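Local coordinates for NTF2 domain-containing protein (Chaetomium thermophilum, PDB 4X2H) that is of unknown function but adopts an NTF2-like fold and pairs with a second protein chain, consistent with a role in protein binding, at residues D45-N49 with G50-A54; H113-D117 with G118-M122. One frame throughout, in Å; residues are numbered along the deposited sequence.

Interaction 1 (D45-N49 with G50-A54); sequences DITIN and GRVVA
Ile48 lays its CG1 against CG2 of Val53, 3.7 Å away, the two side chains meeting at a slant on one face of a tight hairpin. That branch of Ile48 lies anti to the carbonyl carbon (chi1 -55°), which brings CG1 to the Val53 methyl. Ile46 comes to the same valine more loosely, with its CG2 4.1 Å from Val53 CB, so Val53 is touched by both isoleucines; Trp59 and Met62 of helix 56-66 pack over this face. On the other face of the hairpin, Thr47 rests its CG2 on the CA of Gly50, 3.6 Å away; with OG1 beside the backbone N (chi1 -46°), the methyl is left anti to that N, over Gly50. Between the strands, Ile48 N gives a nearly straight bond to Arg51 O (2.8 Å), while the return bond from Arg51 N to Ile48 O (3.0 Å) reaches its oxygen from above the carbonyl plane. Val53 N adds a bond of 2.8 Å to Ile46 O, and one water then links Ile46 N to Val53 O. Asn49 and Gly50 both have positive phi, as the two central positions of a type I' turn do. Arg51 runs outward to a salt bridge with Glu58, and Asn49 OD1 accepts from Ala182 N, while Asn49 ND2 bonds the backbone of the partner protein. Such a two-residue connection is the classic type I' beta hairpin, here forming one margin of the NTF2-like sheet within this chain.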
loop_
_atom_site.group_PDB
_atom_site.type_symbol
_atom_site.label_atom_id
_atom_site.label_comp_id
_atom_site.label_asym_id
_atom_site.label_seq_id
_atom_site.Cartn_x
_atom_site.Cartn_y
_atom_site.Cartn_z
ATOM N N ASP B 45 -7.267 -11.054 5.298
ATOM C CA ASP B 45 -6.941 -11.542 3.967
ATOM C C ASP B 45 -5.443 -11.375 3.742
ATOM O O ASP B 45 -4.956 -10.257 3.600
ATOM C CB ASP B 45 -7.735 -10.798 2.897
ATOM C CG ASP B 45 -7.600 -11.436 1.532
ATOM O OD1 ASP B 45 -6.493 -11.376 0.955
ATOM O OD2 ASP B 45 -8.600 -12.000 1.036
ATOM N N ILE B 46 -4.729 -12.495 3.710
ATOM C CA ILE B 46 -3.268 -12.494 3.661
ATOM C C ILE B 46 -2.762 -13.192 2.402
ATOM O O ILE B 46 -3.101 -14.347 2.144
ATOM C CB ILE B 46 -2.661 -13.191 4.895
ATOM C CG1 ILE B 46 -3.189 -12.552 6.185
ATOM C CG2 ILE B 46 -1.143 -13.115 4.863
ATOM C CD1 ILE B 46 -2.834 -13.323 7.440
ATOM N N THR B 47 -1.947 -12.480 1.631
ATOM C CA THR B 47 -1.299 -13.041 0.446
ATOM C C THR B 47 0.199 -12.844 0.592
ATOM O O THR B 47 0.665 -11.722 0.749
ATOM C CB THR B 47 -1.794 -12.376 -0.852
ATOM O OG1 THR B 47 -3.225 -12.288 -0.831
ATOM C CG2 THR B 47 -1.354 -13.179 -2.069
ATOM N N ILE B 48 0.950 -13.943 0.547
ATOM C CA ILE B 48 2.398 -13.904 0.721
ATOM C C ILE B 48 3.069 -14.387 -0.559
ATOM O O ILE B 48 3.040 -15.580 -0.865
ATOM C CB ILE B 48 2.855 -14.779 1.910
ATOM C CG1 ILE B 48 2.132 -14.371 3.201
ATOM C CG2 ILE B 48 4.369 -14.703 2.087
ATOM C CD1 ILE B 48 2.353 -12.924 3.627
ATOM N N ASN B 49 3.668 -13.454 -1.297
ATOM C CA ASN B 49 4.283 -13.754 -2.586
ATOM C C ASN B 49 3.306 -14.515 -3.479
ATOM O O ASN B 49 3.692 -15.435 -4.193
ATOM C CB ASN B 49 5.577 -14.550 -2.402
ATOM C CG ASN B 49 6.795 -13.663 -2.227
ATOM O OD1 ASN B 49 6.738 -12.455 -2.441
ATOM N ND2 ASN B 49 7.912 -14.266 -1.862
ATOM N N GLY B 50 2.034 -14.133 -3.412
ATOM C CA GLY B 50 1.021 -14.689 -4.290
ATOM C C GLY B 50 0.327 -15.925 -3.751
ATOM O O GLY B 50 -0.577 -16.459 -4.394
ATOM N N ARG B 51 0.741 -16.383 -2.576
ATOM C CA ARG B 51 0.072 -17.499 -1.917
ATOM C C ARG B 51 -0.898 -16.982 -0.860
ATOM O O ARG B 51 -0.495 -16.271 0.058
ATOM C CB ARG B 51 1.090 -18.435 -1.269
ATOM C CG ARG B 51 0.476 -19.694 -0.670
ATOM C CD ARG B 51 1.520 -20.504 0.071
ATOM N NE ARG B 51 1.150 -20.730 1.464
ATOM C CZ ARG B 51 1.976 -21.200 2.394
ATOM N NH1 ARG B 51 3.233 -21.497 2.090
ATOM N NH2 ARG B 51 1.541 -21.368 3.635
ATOM N N VAL B 52 -2.171 -17.339 -0.977
ATOM C CA VAL B 52 -3.140 -16.948 0.041
ATOM C C VAL B 52 -2.911 -17.798 1.284
ATOM O O VAL B 52 -2.904 -19.026 1.214
ATOM C CB VAL B 52 -4.594 -17.095 -0.457
ATOM C CG1 VAL B 52 -5.582 -16.768 0.655
ATOM C CG2 VAL B 52 -4.831 -16.179 -1.654
ATOM N N VAL B 53 -2.713 -17.130 2.416
ATOM C CA VAL B 53 -2.403 -17.792 3.678
ATOM C C VAL B 53 -3.604 -17.653 4.603
ATOM O O VAL B 53 -4.107 -16.551 4.813
ATOM C CB VAL B 53 -1.131 -17.190 4.316
ATOM C CG1 VAL B 53 -0.867 -17.776 5.697
ATOM C CG2 VAL B 53 0.068 -17.423 3.400
ATOM N N ALA B 54 -4.061 -18.775 5.150
ATOM C CA ALA B 54 -5.354 -18.825 5.822
ATOM C C ALA B 54 -5.381 -18.022 7.113
ATOM O O ALA B 54 -6.400 -17.411 7.437
ATOM C CB ALA B 54 -5.739 -20.270 6.104
HETATM O O HOH W 1 -6.218 -15.025 4.157
#

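Interaction 2 (H113-D117 with G118-M122); sequences HAPTD and GVRMM
His113 O is gripped by two nitrogens of one guanidinium group: Arg120 NE lies 2.9 Å from His113 O and Arg120 NH2 3.0 Å from the same atom. The arginine comes side-on, with the oxygen at its edge and close to its plane, and both nitrogens sit in the carbonyl plane; this pair of bonds limits rotation of the flat group. A bend at chi3 (-67°) brings the end of the arginine back to the carbonyl. NH2 also makes a salt bridge to Asp100 and NH1 bonds Tyr101 O, so the cation is fixed from several directions and its charge probably polarises the His113 carbonyl. Pro115 runs alongside, its CD 4.0 Å from Arg120 NH2. The imidazole of His113 carries a second contact: Val119 CG2 sits over one face, 4.0 Å from the ring centroid and displaced toward the rim, a CH-pi contact. At the ring's nitrogens, NE2 bonds Glu163, whereas ND1 has a weak bond to Asp117 OD2. Within the loop, Asp117 N bonds Ala114 O, closing the turn, and Gly118 continues the chain at positive phi. Water 2 receives a bond from Arg120 N and donates to Ala114 O (2.8 Å), joining the two arms where no direct backbone bond spans them. A type I beta turn at Ala114-Asp117, followed by an inverse gamma turn centred on Arg120, thus makes a compact surface loop, held by Arg120, that leads from helix 107-112 into strand 122-135 of the NTF2-like sheet.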
loop_
_atom_site.group_PDB
_atom_site.type_symbol
_atom_site.label_atom_id
_atom_site.label_comp_id
_atom_site.label_asym_id
_atom_site.label_seq_id
_atom_site.Cartn_x
_atom_site.Cartn_y
_atom_site.Cartn_z
ATOM N N HIS B 113 -16.300 10.715 18.041
ATOM C CA HIS B 113 -15.271 10.968 17.040
ATOM C C HIS B 113 -15.848 11.098 15.646
ATOM O O HIS B 113 -16.235 10.114 15.018
ATOM C CB HIS B 113 -14.222 9.864 17.090
ATOM C CG HIS B 113 -13.534 9.771 18.412
ATOM N ND1 HIS B 113 -12.704 10.765 18.885
ATOM C CD2 HIS B 113 -13.574 8.823 19.377
ATOM C CE1 HIS B 113 -12.253 10.427 20.079
ATOM N NE2 HIS B 113 -12.766 9.253 20.401
ATOM N N ALA B 114 -15.906 12.338 15.176
ATOM C CA ALA B 114 -16.325 12.624 13.819
ATOM C C ALA B 114 -15.238 12.139 12.873
ATOM O O ALA B 114 -14.115 11.875 13.303
ATOM C CB ALA B 114 -16.581 14.107 13.633
ATOM N N PRO B 115 -15.563 12.014 11.581
ATOM C CA PRO B 115 -14.557 11.570 10.610
ATOM C C PRO B 115 -13.323 12.478 10.540
ATOM O O PRO B 115 -12.294 12.062 10.005
ATOM C CB PRO B 115 -15.326 11.585 9.287
ATOM C CG PRO B 115 -16.747 11.374 9.682
ATOM C CD PRO B 115 -16.908 12.096 10.984
ATOM N N THR B 116 -13.424 13.690 11.078
ATOM C CA THR B 116 -12.312 14.641 11.046
ATOM C C THR B 116 -11.407 14.550 12.282
ATOM O O THR B 116 -10.413 15.272 12.378
ATOM C CB THR B 116 -12.827 16.091 10.922
ATOM O OG1 THR B 116 -13.802 16.347 11.940
ATOM C CG2 THR B 116 -13.451 16.326 9.553
ATOM N N ASP B 117 -11.738 13.662 13.215
ATOM C CA ASP B 117 -10.979 13.535 14.461
ATOM C C ASP B 117 -9.753 12.632 14.332
ATOM O O ASP B 117 -8.921 12.587 15.236
ATOM C CB ASP B 117 -11.877 13.004 15.581
ATOM C CG ASP B 117 -12.683 14.100 16.262
ATOM O OD1 ASP B 117 -12.656 15.256 15.792
ATOM O OD2 ASP B 117 -13.353 13.799 17.271
ATOM N N GLY B 118 -9.649 11.908 13.223
ATOM C CA GLY B 118 -8.494 11.062 12.978
ATOM C C GLY B 118 -8.369 9.880 13.921
ATOM O O GLY B 118 -7.259 9.506 14.302
ATOM N N VAL B 119 -9.498 9.285 14.291
ATOM C CA VAL B 119 -9.502 8.120 15.172
ATOM C C VAL B 119 -10.097 6.906 14.456
ATOM O O VAL B 119 -9.490 5.835 14.429
ATOM C CB VAL B 119 -10.286 8.415 16.473
ATOM C CG1 VAL B 119 -10.489 7.146 17.305
ATOM C CG2 VAL B 119 -9.551 9.470 17.290
ATOM N N ARG B 120 -11.278 7.081 13.871
ATOM C CA ARG B 120 -11.982 5.984 13.219
ATOM C C ARG B 120 -11.510 5.832 11.779
ATOM O O ARG B 120 -12.293 5.950 10.834
ATOM C CB ARG B 120 -13.495 6.213 13.275
ATOM C CG ARG B 120 -14.031 6.215 14.695
ATOM C CD ARG B 120 -15.547 6.137 14.755
ATOM N NE ARG B 120 -16.194 7.335 14.216
ATOM C CZ ARG B 120 -16.819 7.406 13.042
ATOM N NH1 ARG B 120 -16.901 6.349 12.242
ATOM N NH2 ARG B 120 -17.372 8.550 12.665
ATOM N N MET B 121 -10.219 5.550 11.635
ATOM C CA MET B 121 -9.560 5.500 10.336
ATOM C C MET B 121 -9.354 4.084 9.829
ATOM O O MET B 121 -8.808 3.235 10.538
ATOM C CB MET B 121 -8.190 6.175 10.408
ATOM C CG MET B 121 -8.201 7.619 10.857
ATOM S SD MET B 121 -6.526 8.293 10.894
ATOM C CE MET B 121 -5.782 7.341 12.213
ATOM N N MET B 122 -9.783 3.845 8.593
ATOM C CA MET B 122 -9.356 2.681 7.835
ATOM C C MET B 122 -8.247 3.152 6.905
ATOM O O MET B 122 -8.455 4.067 6.107
ATOM C CB MET B 122 -10.511 2.076 7.045
ATOM C CG MET B 122 -10.126 0.926 6.150
ATOM S SD MET B 122 -11.568 0.351 5.231
ATOM C CE MET B 122 -11.617 -1.358 5.753
HETATM O O HOH W 2 -12.307 9.773 13.620
HETATM O O HOH W 3 -9.934 11.606 10.298
#

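How the interactions relate
From the N terminus, the chain passes helices 3-20 and 34-39 before interaction 1 closes the hairpin of strands 45-48 and 51-53. Helix 56-66 and strand 83-96 follow, then helix 107-112, after which interaction 2 folds up the loop entering strand 122-135. The two contacts are in series, neither nested nor crossed, with centres about 29 Å apart and nearest atoms about 11 Å apart. The hairpin joins the sheet through strand 173-182 and meets the partner protein; the 113-122 loop is anchored on the segment after strand 83-96 and, through Gly118 O, on Ser3 of helix 3-20. Residues 173-182 link both regions: the Tyr173 hydroxyl bonds Val119 O, and the Tyr180 backbone bonds that of Thr47 and Asn49.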